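Local atomic coordinates of jasmonate-induced oxygenase 2 (Arabidopsis thaliana, PDB entry 6LSV), a protein that oxidises the plant defence hormone jasmonate to 12-hydroxyjasmonate, using iron, 2-oxoglutarate and molecular oxygen. Residues 193-202 and 301-312; 269-277 and 321-332. All blocks are in the same frame, centred on the assembly; numbering follows the deposited sequence.

Interaction 1. Residues 193-202 and 301-312; sequences KFQEAFGGEN and YNPKSDIPIQPL
F194 and L312 open the contact: the leucine's CD1 lies 3.6 Å from CE1 of F194, the two side chains crossing at about a right angle. M180 and L183 of helix 161-186 also pack against F194. One residue on, Q195 has CG anti to the backbone N (chi1 -160°) and a bend at chi2 that carries its amide back toward the helix end. There Q195 NE2 donates to both Y301 OH (2.7 Å) and G200 O (2.8 Å). Both lie within a few degrees of the amide plane, which fixes the rotation of the amide. A197 brings its CB to the second methyl of L312. Just beyond, the helix closes in a Schellman motif at G199, and a type II' turn from G199 to N202 then leads into strand 204-212 of the double-stranded beta-helix core characteristic of 2-oxoglutarate oxygenases; Y301 and N302 end the neighbouring strand 294-302. F198 lays one ring face against P303 in a CH-pi contact, with P303 CB 4.1 Å from the ring centroid, while the carbonyl O of Y301 meets the ring edge in plane. F198 O accepts a backbone hydrogen bond from K304 N at 2.8 Å. G199 CA packs on I307 CD1 at 3.6 Å. Last comes N202, whose carbonyl O lies beside the aliphatic chain of K304; the ammonium of that lysine makes a salt bridge to D306, on the syn lone pair of OD1.

Interaction 2. Residues 269-277 and 321-332; sequences DQIQILSNS and PPLYPPMTFDQY
Y332 and D269 begin the polar links: Y332 OH donates to D269 OD2 at 2.6 Å, coming from above the carboxylate plane, with ring and carboxylate 81° apart; S228 and S281 bond the other oxygen, OD1, so both ends of the carboxylate are held. Y324 OH accepts from Q272 NE2 at 3.0 Å, in the amide plane and almost straight (176°), and donates to S277 OG at the ring edge. The extended Q272 side chain (chi1 168°) puts its amide there, while OE1 takes S281 N and K344 NZ. N276 uses both ends of its amide on the backbone: ND2 gives to P321 O at 3.0 Å and OD1 takes L323 N at 2.8 Å on an in-plane lone pair. This asparagine, with positive phi, is the C-prime residue of the Schellman motif that ends helix 269-274, which follows strand 263-267 of the main sheet; the C-terminal chain thus grips the closing turn of that helix. Among the apolar contacts, I273 CG1 makes a CH-pi contact over the centre of the Y324 ring, 4.0 Å from its centroid, and I273 CD1 approaches Y332 CE2. The Q270 amide meets two rings: NE2, bonded to P230 O, stands 3.4 Å above the Y332 ring plane, offset toward the rim, and F329 CD1 touches the same nitrogen. F329 in turn lies close to bound jasmonate and R333.

In the fold
From the N terminus the chain meets 193-202, then 269-277, then 301-312 and 321-332, so the two contacts cross rather than nest. Interaction 1 closes a loop of 98 residues that holds much of the double-stranded beta-helix and the iron ligands H227, D229 and H284. Interaction 2 closes a shorter loop of 43 residues, carrying H284 and strand 294-302 before the chain turns toward the C terminus. The two are joined directly: L312 N probably bonds to L274 O and D330 N to S305 O, and the short, weakly bonded strands 308-309 and 327-328 pair antiparallel. Together they tie helices 193-197 and 269-274 to the end of strand 294-302 and the chain that follows it.

Interaction 1. Residues 193-202 and 301-312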
loop_
_atom_site.group_PDB
_atom_site.type_symbol
_atom_site.label_atom_id
_atom_site.label_comp_id
_atom_site.label_asym_id
_atom_site.label_seq_id
_atom_site.Cartn_x
_atom_site.Cartn_y
_atom_site.Cartn_z
ATOM N N LYS A 193 10.483 19.521 6.005
ATOM C CA LYS A 193 11.395 18.658 6.752
ATOM C C LYS A 193 11.296 17.204 6.297
ATOM O O LYS A 193 12.320 16.528 6.148
ATOM C CB LYS A 193 11.120 18.784 8.252
ATOM C CG LYS A 193 12.051 17.968 9.142
ATOM C CD LYS A 193 13.525 18.223 8.834
ATOM C CE LYS A 193 13.934 19.663 9.121
ATOM N NZ LYS A 193 15.379 19.916 8.835
ATOM N N PHE A 194 10.077 16.703 6.069
ATOM C CA PHE A 194 9.920 15.331 5.588
ATOM C C PHE A 194 10.516 15.167 4.197
ATOM O O PHE A 194 11.263 14.217 3.940
ATOM C CB PHE A 194 8.445 14.928 5.577
ATOM C CG PHE A 194 7.944 14.413 6.892
ATOM C CD1 PHE A 194 8.598 14.723 8.071
ATOM C CD2 PHE A 194 6.807 13.626 6.949
ATOM C CE1 PHE A 194 8.134 14.249 9.284
ATOM C CE2 PHE A 194 6.337 13.150 8.159
ATOM C CZ PHE A 194 7.004 13.461 9.328
ATOM N N GLN A 195 10.180 16.081 3.280
ATOM C CA GLN A 195 10.761 16.037 1.943
ATOM C C GLN A 195 12.279 16.032 2.003
ATOM O O GLN A 195 12.935 15.386 1.176
ATOM C CB GLN A 195 10.274 17.225 1.114
ATOM C CG GLN A 195 10.420 17.012 -0.377
ATOM C CD GLN A 195 9.450 15.977 -0.891
ATOM O OE1 GLN A 195 8.250 16.063 -0.632
ATOM N NE2 GLN A 195 9.961 14.984 -1.612
ATOM N N GLU A 196 12.849 16.741 2.977
ATOM C CA GLU A 196 14.289 16.712 3.195
ATOM C C GLU A 196 14.751 15.318 3.606
ATOM O O GLU A 196 15.669 14.749 3.001
ATOM C CB GLU A 196 14.648 17.740 4.265
ATOM C CG GLU A 196 15.983 18.428 4.103
ATOM C CD GLU A 196 16.235 19.426 5.221
ATOM O OE1 GLU A 196 16.811 19.027 6.256
ATOM O OE2 GLU A 196 15.841 20.606 5.071
ATOM N N ALA A 197 14.110 14.747 4.630
ATOM C CA ALA A 197 14.535 13.456 5.162
ATOM C C ALA A 197 14.415 12.343 4.130
ATOM O O ALA A 197 15.188 11.379 4.168
ATOM C CB ALA A 197 13.717 13.111 6.406
ATOM N N PHE A 198 13.459 12.453 3.210
ATOM C CA PHE A 198 13.262 11.437 2.184
ATOM C C PHE A 198 14.302 11.496 1.075
ATOM O O PHE A 198 14.344 10.582 0.244
ATOM C CB PHE A 198 11.877 11.577 1.556
ATOM C CG PHE A 198 10.775 10.928 2.339
ATOM C CD1 PHE A 198 10.684 11.089 3.710
ATOM C CD2 PHE A 198 9.806 10.178 1.688
ATOM C CE1 PHE A 198 9.654 10.506 4.420
ATOM C CE2 PHE A 198 8.777 9.592 2.390
ATOM C CZ PHE A 198 8.701 9.755 3.761
ATOM N N GLY A 199 15.120 12.537 1.031
ATOM C CA GLY A 199 16.070 12.748 -0.036
ATOM C C GLY A 199 15.718 13.839 -1.037
ATOM O O GLY A 199 16.156 13.753 -2.190
ATOM N N GLY A 200 14.945 14.849 -0.639
ATOM C CA GLY A 200 14.562 15.912 -1.550
ATOM C C GLY A 200 13.685 15.452 -2.696
ATOM O O GLY A 200 12.613 14.878 -2.478
ATOM N N GLU A 201 14.129 15.706 -3.923
ATOM C CA GLU A 201 13.367 15.332 -5.104
ATOM C C GLU A 201 13.673 13.923 -5.600
ATOM O O GLU A 201 12.847 13.349 -6.322
ATOM C CB GLU A 201 13.614 16.340 -6.236
ATOM C CG GLU A 201 14.975 16.250 -6.892
ATOM C CD GLU A 201 14.907 16.561 -8.375
ATOM O OE1 GLU A 201 14.629 17.731 -8.718
ATOM O OE2 GLU A 201 15.130 15.640 -9.193
ATOM N N ASN A 202 14.824 13.349 -5.240
ATOM C CA ASN A 202 15.144 11.979 -5.644
ATOM C C ASN A 202 14.644 10.976 -4.604
ATOM O O ASN A 202 15.399 10.243 -3.966
ATOM C CB ASN A 202 16.636 11.821 -5.896
ATOM C CG ASN A 202 16.939 10.653 -6.823
ATOM O OD1 ASN A 202 16.094 10.252 -7.628
ATOM N ND2 ASN A 202 18.142 10.099 -6.710
ATOM N N TYR A 301 4.935 6.161 -1.724
ATOM C CA TYR A 301 5.849 7.299 -1.733
ATOM C C TYR A 301 6.927 7.030 -0.689
ATOM O O TYR A 301 6.652 7.045 0.516
ATOM C CB TYR A 301 5.096 8.596 -1.445
ATOM C CG TYR A 301 5.873 9.855 -1.741
ATOM C CD1 TYR A 301 6.042 10.302 -3.047
ATOM C CD2 TYR A 301 6.424 10.607 -0.714
ATOM C CE1 TYR A 301 6.738 11.465 -3.318
ATOM C CE2 TYR A 301 7.127 11.766 -0.975
ATOM C CZ TYR A 301 7.283 12.189 -2.278
ATOM O OH TYR A 301 7.984 13.343 -2.539
ATOM N N ASN A 302 8.151 6.787 -1.147
ATOM C CA ASN A 302 9.151 6.234 -0.254
ATOM C C ASN A 302 10.379 7.129 -0.167
ATOM O O ASN A 302 10.675 7.881 -1.100
ATOM C CB ASN A 302 9.573 4.838 -0.729
ATOM C CG ASN A 302 8.418 3.860 -0.752
ATOM O OD1 ASN A 302 7.536 3.904 0.104
ATOM N ND2 ASN A 302 8.413 2.973 -1.740
ATOM N N PRO A 303 11.109 7.075 0.943
ATOM C CA PRO A 303 12.400 7.766 1.000
ATOM C C PRO A 303 13.406 7.092 0.087
ATOM O O PRO A 303 13.318 5.893 -0.189
ATOM C CB PRO A 303 12.810 7.640 2.472
ATOM C CG PRO A 303 12.073 6.449 2.975
ATOM C CD PRO A 303 10.782 6.396 2.210
ATOM N N LYS A 304 14.360 7.886 -0.399
ATOM C CA LYS A 304 15.499 7.344 -1.133
ATOM C C LYS A 304 16.082 6.142 -0.393
ATOM O O LYS A 304 16.400 6.223 0.796
ATOM C CB LYS A 304 16.549 8.443 -1.311
ATOM C CG LYS A 304 17.638 8.142 -2.316
ATOM C CD LYS A 304 18.485 9.378 -2.588
ATOM C CE LYS A 304 19.655 9.063 -3.502
ATOM N NZ LYS A 304 20.526 7.995 -2.944
ATOM N N SER A 305 16.220 5.020 -1.108
ATOM C CA SER A 305 16.329 3.715 -0.460
ATOM C C SER A 305 17.670 3.477 0.235
ATOM O O SER A 305 17.767 2.554 1.051
ATOM C CB SER A 305 16.069 2.600 -1.481
ATOM O OG SER A 305 16.730 2.840 -2.708
ATOM N N ASP A 306 18.706 4.265 -0.049
ATOM C CA ASP A 306 19.973 4.075 0.646
ATOM C C ASP A 306 20.188 5.081 1.773
ATOM O O ASP A 306 21.245 5.063 2.415
ATOM C CB ASP A 306 21.146 4.127 -0.339
ATOM C CG ASP A 306 21.096 5.333 -1.259
ATOM O OD1 ASP A 306 20.255 6.227 -1.038
ATOM O OD2 ASP A 306 21.916 5.396 -2.201
ATOM N N ILE A 307 19.213 5.945 2.035
ATOM C CA ILE A 307 19.291 6.876 3.157
ATOM C C ILE A 307 19.002 6.115 4.445
ATOM O O ILE A 307 17.947 5.472 4.559
ATOM C CB ILE A 307 18.307 8.043 2.988
ATOM C CG1 ILE A 307 18.699 8.926 1.803
ATOM C CG2 ILE A 307 18.229 8.862 4.269
ATOM C CD1 ILE A 307 17.802 10.141 1.647
ATOM N N PRO A 308 19.899 6.146 5.430
ATOM C CA PRO A 308 19.583 5.543 6.735
ATOM C C PRO A 308 18.457 6.311 7.412
ATOM O O PRO A 308 18.597 7.493 7.732
ATOM C CB PRO A 308 20.901 5.654 7.513
ATOM C CG PRO A 308 21.954 5.847 6.473
ATOM C CD PRO A 308 21.296 6.594 5.346
ATOM N N ILE A 309 17.334 5.633 7.614
ATOM C CA ILE A 309 16.150 6.234 8.211
ATOM C C ILE A 309 16.215 6.047 9.719
ATOM O O ILE A 309 16.452 4.934 10.208
ATOM C CB ILE A 309 14.870 5.607 7.636
ATOM C CG1 ILE A 309 14.732 5.938 6.147
ATOM C CG2 ILE A 309 13.647 6.063 8.422
ATOM C CD1 ILE A 309 14.683 7.415 5.851
ATOM N N GLN A 310 16.009 7.130 10.457
ATOM C CA GLN A 310 15.964 7.077 11.911
ATOM C C GLN A 310 15.050 8.189 12.396
ATOM O O GLN A 310 14.687 9.085 11.624
ATOM C CB GLN A 310 17.365 7.208 12.525
ATOM C CG GLN A 310 18.174 8.390 12.036
ATOM C CD GLN A 310 19.500 8.505 12.758
ATOM O OE1 GLN A 310 19.566 8.361 13.977
ATOM N NE2 GLN A 310 20.567 8.748 12.007
ATOM N N PRO A 311 14.632 8.146 13.660
ATOM C CA PRO A 311 13.815 9.241 14.200
ATOM C C PRO A 311 14.479 10.593 13.997
ATOM O O PRO A 311 15.675 10.761 14.242
ATOM C CB PRO A 311 13.696 8.886 15.684
ATOM C CG PRO A 311 13.819 7.408 15.724
ATOM C CD PRO A 311 14.750 7.025 14.612
ATOM N N LEU A 312 13.692 11.561 13.533
ATOM C CA LEU A 312 14.215 12.902 13.312
ATOM C C LEU A 312 14.794 13.459 14.605
ATOM O O LEU A 312 14.229 13.278 15.689
ATOM C CB LEU A 312 13.116 13.824 12.782
ATOM C CG LEU A 312 12.634 13.559 11.355
ATOM C CD1 LEU A 312 11.274 14.214 11.112
ATOM C CD2 LEU A 312 13.660 14.052 10.350
#

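Interaction 2. Residues 269-277 and 321-332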
loop_
_atom_site.group_PDB
_atom_site.type_symbol
_atom_site.label_atom_id
_atom_site.label_comp_id
_atom_site.label_asym_id
_atom_site.label_seq_id
_atom_site.Cartn_x
_atom_site.Cartn_y
_atom_site.Cartn_z
ATOM N N ASP A 269 5.496 2.653 7.440
ATOM C CA ASP A 269 6.445 2.322 8.500
ATOM C C ASP A 269 7.565 3.351 8.587
ATOM O O ASP A 269 8.032 3.681 9.685
ATOM C CB ASP A 269 7.024 0.925 8.266
ATOM C CG ASP A 269 6.151 -0.177 8.840
ATOM O OD1 ASP A 269 5.128 0.143 9.487
ATOM O OD2 ASP A 269 6.493 -1.364 8.648
ATOM N N GLN A 270 8.010 3.872 7.441
ATOM C CA GLN A 270 9.131 4.805 7.443
ATOM C C GLN A 270 8.775 6.117 8.132
ATOM O O GLN A 270 9.627 6.714 8.801
ATOM C CB GLN A 270 9.602 5.061 6.012
ATOM C CG GLN A 270 10.184 3.832 5.333
ATOM C CD GLN A 270 11.195 3.112 6.206
ATOM O OE1 GLN A 270 12.174 3.705 6.659
ATOM N NE2 GLN A 270 10.958 1.828 6.453
ATOM N N ILE A 271 7.532 6.579 7.994
ATOM C CA ILE A 271 7.153 7.827 8.648
ATOM C C ILE A 271 6.941 7.612 10.142
ATOM O O ILE A 271 7.266 8.494 10.946
ATOM C CB ILE A 271 5.914 8.430 7.965
ATOM C CG1 ILE A 271 6.291 8.950 6.576
ATOM C CG2 ILE A 271 5.315 9.554 8.803
ATOM C CD1 ILE A 271 5.208 9.759 5.900
ATOM N N GLN A 272 6.427 6.447 10.548
ATOM C CA GLN A 272 6.349 6.146 11.975
ATOM C C GLN A 272 7.724 6.240 12.623
ATOM O O GLN A 272 7.863 6.768 13.734
ATOM C CB GLN A 272 5.742 4.758 12.202
ATOM C CG GLN A 272 5.890 4.253 13.645
ATOM C CD GLN A 272 4.958 3.099 13.995
ATOM O OE1 GLN A 272 3.888 2.939 13.408
ATOM N NE2 GLN A 272 5.361 2.296 14.970
ATOM N N ILE A 273 8.757 5.757 11.927
ATOM C CA ILE A 273 10.116 5.822 12.455
ATOM C C ILE A 273 10.617 7.262 12.482
ATOM O O ILE A 273 11.223 7.700 13.467
ATOM C CB ILE A 273 11.048 4.909 11.637
ATOM C CG1 ILE A 273 10.592 3.452 11.731
ATOM C CG2 ILE A 273 12.487 5.043 12.111
ATOM C CD1 ILE A 273 11.002 2.615 10.546
ATOM N N LEU A 274 10.372 8.022 11.409
ATOM C CA LEU A 274 10.842 9.404 11.357
ATOM C C LEU A 274 10.171 10.262 12.424
ATOM O O LEU A 274 10.829 11.080 13.080
ATOM C CB LEU A 274 10.602 9.988 9.965
ATOM C CG LEU A 274 11.626 9.589 8.896
ATOM C CD1 LEU A 274 11.150 9.981 7.511
ATOM C CD2 LEU A 274 12.982 10.213 9.181
ATOM N N SER A 275 8.870 10.081 12.625
ATOM C CA SER A 275 8.142 10.822 13.644
ATOM C C SER A 275 8.413 10.310 15.054
ATOM O O SER A 275 7.705 10.714 15.981
ATOM C CB SER A 275 6.638 10.777 13.354
ATOM O OG SER A 275 6.108 9.476 13.541
ATOM N N ASN A 276 9.415 9.442 15.228
ATOM C CA ASN A 276 9.705 8.800 16.514
ATOM C C ASN A 276 8.432 8.248 17.151
ATOM O O ASN A 276 8.199 8.396 18.354
ATOM C CB ASN A 276 10.421 9.759 17.471
ATOM C CG ASN A 276 11.224 9.026 18.544
ATOM O OD1 ASN A 276 11.641 7.884 18.355
ATOM N ND2 ASN A 276 11.439 9.686 19.677
ATOM N N SER A 277 7.593 7.625 16.320
ATOM C CA SER A 277 6.318 7.007 16.680
ATOM C C SER A 277 5.232 8.012 17.049
ATOM O O SER A 277 4.194 7.609 17.587
ATOM C CB SER A 277 6.466 5.993 17.821
ATOM O OG SER A 277 6.651 4.680 17.320
ATOM N N PRO A 321 13.461 9.697 23.932
ATOM C CA PRO A 321 14.652 9.261 23.200
ATOM C C PRO A 321 14.264 8.620 21.880
ATOM O O PRO A 321 13.098 8.247 21.685
ATOM C CB PRO A 321 15.294 8.239 24.151
ATOM C CG PRO A 321 14.154 7.709 24.939
ATOM C CD PRO A 321 13.208 8.862 25.121
ATOM N N PRO A 322 15.206 8.479 20.947
ATOM C CA PRO A 322 14.878 7.851 19.659
ATOM C C PRO A 322 14.557 6.374 19.847
ATOM O O PRO A 322 15.324 5.632 20.464
ATOM C CB PRO A 322 16.148 8.061 18.830
ATOM C CG PRO A 322 17.240 8.165 19.855
ATOM C CD PRO A 322 16.618 8.900 21.008
ATOM N N LEU A 323 13.414 5.955 19.305
ATOM C CA LEU A 323 12.884 4.621 19.551
ATOM C C LEU A 323 13.349 3.575 18.541
ATOM O O LEU A 323 13.071 2.388 18.742
ATOM C CB LEU A 323 11.354 4.660 19.567
ATOM C CG LEU A 323 10.708 5.351 20.768
ATOM C CD1 LEU A 323 9.330 5.888 20.405
ATOM C CD2 LEU A 323 10.621 4.400 21.950
ATOM N N TYR A 324 14.043 3.973 17.473
ATOM C CA TYR A 324 14.486 3.032 16.449
ATOM C C TYR A 324 15.915 3.343 16.020
ATOM O O TYR A 324 16.281 4.518 15.879
ATOM C CB TYR A 324 13.580 3.063 15.207
ATOM C CG TYR A 324 12.092 3.004 15.481
ATOM C CD1 TYR A 324 11.369 4.159 15.750
ATOM C CD2 TYR A 324 11.406 1.797 15.443
ATOM C CE1 TYR A 324 10.007 4.114 15.992
ATOM C CE2 TYR A 324 10.041 1.743 15.679
ATOM C CZ TYR A 324 9.349 2.905 15.956
ATOM O OH TYR A 324 7.994 2.860 16.194
ATOM N N PRO A 325 16.732 2.318 15.797
ATOM C CA PRO A 325 18.074 2.537 15.249
ATOM C C PRO A 325 18.004 2.884 13.774
ATOM O O PRO A 325 16.963 2.686 13.130
ATOM C CB PRO A 325 18.765 1.184 15.470
ATOM C CG PRO A 325 17.645 0.201 15.490
ATOM C CD PRO A 325 16.513 0.911 16.169
ATOM N N PRO A 326 19.087 3.407 13.198
ATOM C CA PRO A 326 19.065 3.746 11.769
ATOM C C PRO A 326 19.072 2.503 10.892
ATOM O O PRO A 326 19.736 1.508 11.193
ATOM C CB PRO A 326 20.345 4.567 11.580
ATOM C CG PRO A 326 21.238 4.132 12.706
ATOM C CD PRO A 326 20.316 3.882 13.858
ATOM N N MET A 327 18.323 2.574 9.791
ATOM C CA MET A 327 18.272 1.489 8.818
ATOM C C MET A 327 17.757 2.044 7.501
ATOM O O MET A 327 16.739 2.743 7.479
ATOM C CB MET A 327 17.375 0.341 9.306
ATOM C CG MET A 327 17.281 -0.833 8.339
ATOM S SD MET A 327 16.159 -2.141 8.891
ATOM C CE MET A 327 17.273 -3.207 9.799
ATOM N N THR A 328 18.458 1.745 6.413
ATOM C CA THR A 328 17.999 2.186 5.107
ATOM C C THR A 328 16.697 1.481 4.739
ATOM O O THR A 328 16.357 0.423 5.277
ATOM C CB THR A 328 19.053 1.912 4.032
ATOM O OG1 THR A 328 19.139 0.501 3.798
ATOM C CG2 THR A 328 20.411 2.436 4.468
ATOM N N PHE A 329 15.956 2.090 3.810
ATOM C CA PHE A 329 14.755 1.442 3.301
ATOM C C PHE A 329 15.090 0.241 2.427
ATOM O O PHE A 329 14.262 -0.668 2.293
ATOM C CB PHE A 329 13.897 2.441 2.525
ATOM C CG PHE A 329 12.581 1.882 2.079
ATOM C CD1 PHE A 329 11.729 1.275 2.989
ATOM C CD2 PHE A 329 12.197 1.953 0.751
ATOM C CE1 PHE A 329 10.515 0.752 2.581
ATOM C CE2 PHE A 329 10.986 1.434 0.335
ATOM C CZ PHE A 329 10.142 0.831 1.253
ATOM N N ASP A 330 16.287 0.215 1.837
ATOM C CA ASP A 330 16.731 -0.972 1.116
ATOM C C ASP A 330 16.841 -2.171 2.046
ATOM O O ASP A 330 16.448 -3.287 1.685
ATOM C CB ASP A 330 18.072 -0.700 0.441
ATOM C CG ASP A 330 17.913 -0.168 -0.961
ATOM O OD1 ASP A 330 16.849 -0.418 -1.567
ATOM O OD2 ASP A 330 18.852 0.493 -1.456
ATOM N N GLN A 331 17.377 -1.963 3.252
ATOM C CA GLN A 331 17.448 -3.046 4.226
ATOM C C GLN A 331 16.066 -3.385 4.765
ATOM O O GLN A 331 15.734 -4.562 4.945
ATOM C CB GLN A 331 18.375 -2.663 5.378
ATOM C CG GLN A 331 19.850 -2.844 5.102
ATOM C CD GLN A 331 20.688 -1.740 5.722
ATOM O OE1 GLN A 331 20.478 -1.358 6.874
ATOM N NE2 GLN A 331 21.648 -1.227 4.962
ATOM N N TYR A 332 15.251 -2.363 5.030
ATOM C CA TYR A 332 13.971 -2.578 5.696
ATOM C C TYR A 332 13.009 -3.366 4.817
ATOM O O TYR A 332 12.357 -4.308 5.282
ATOM C CB TYR A 332 13.359 -1.234 6.088
ATOM C CG TYR A 332 12.168 -1.349 7.009
ATOM C CD1 TYR A 332 10.901 -1.619 6.509
ATOM C CD2 TYR A 332 12.312 -1.186 8.379
ATOM C CE1 TYR A 332 9.812 -1.726 7.349
ATOM C CE2 TYR A 332 11.228 -1.287 9.226
ATOM C CZ TYR A 332 9.981 -1.557 8.705
ATOM O OH TYR A 332 8.900 -1.663 9.542
HETATM O O HOH W 1 14.411 1.826 7.955
#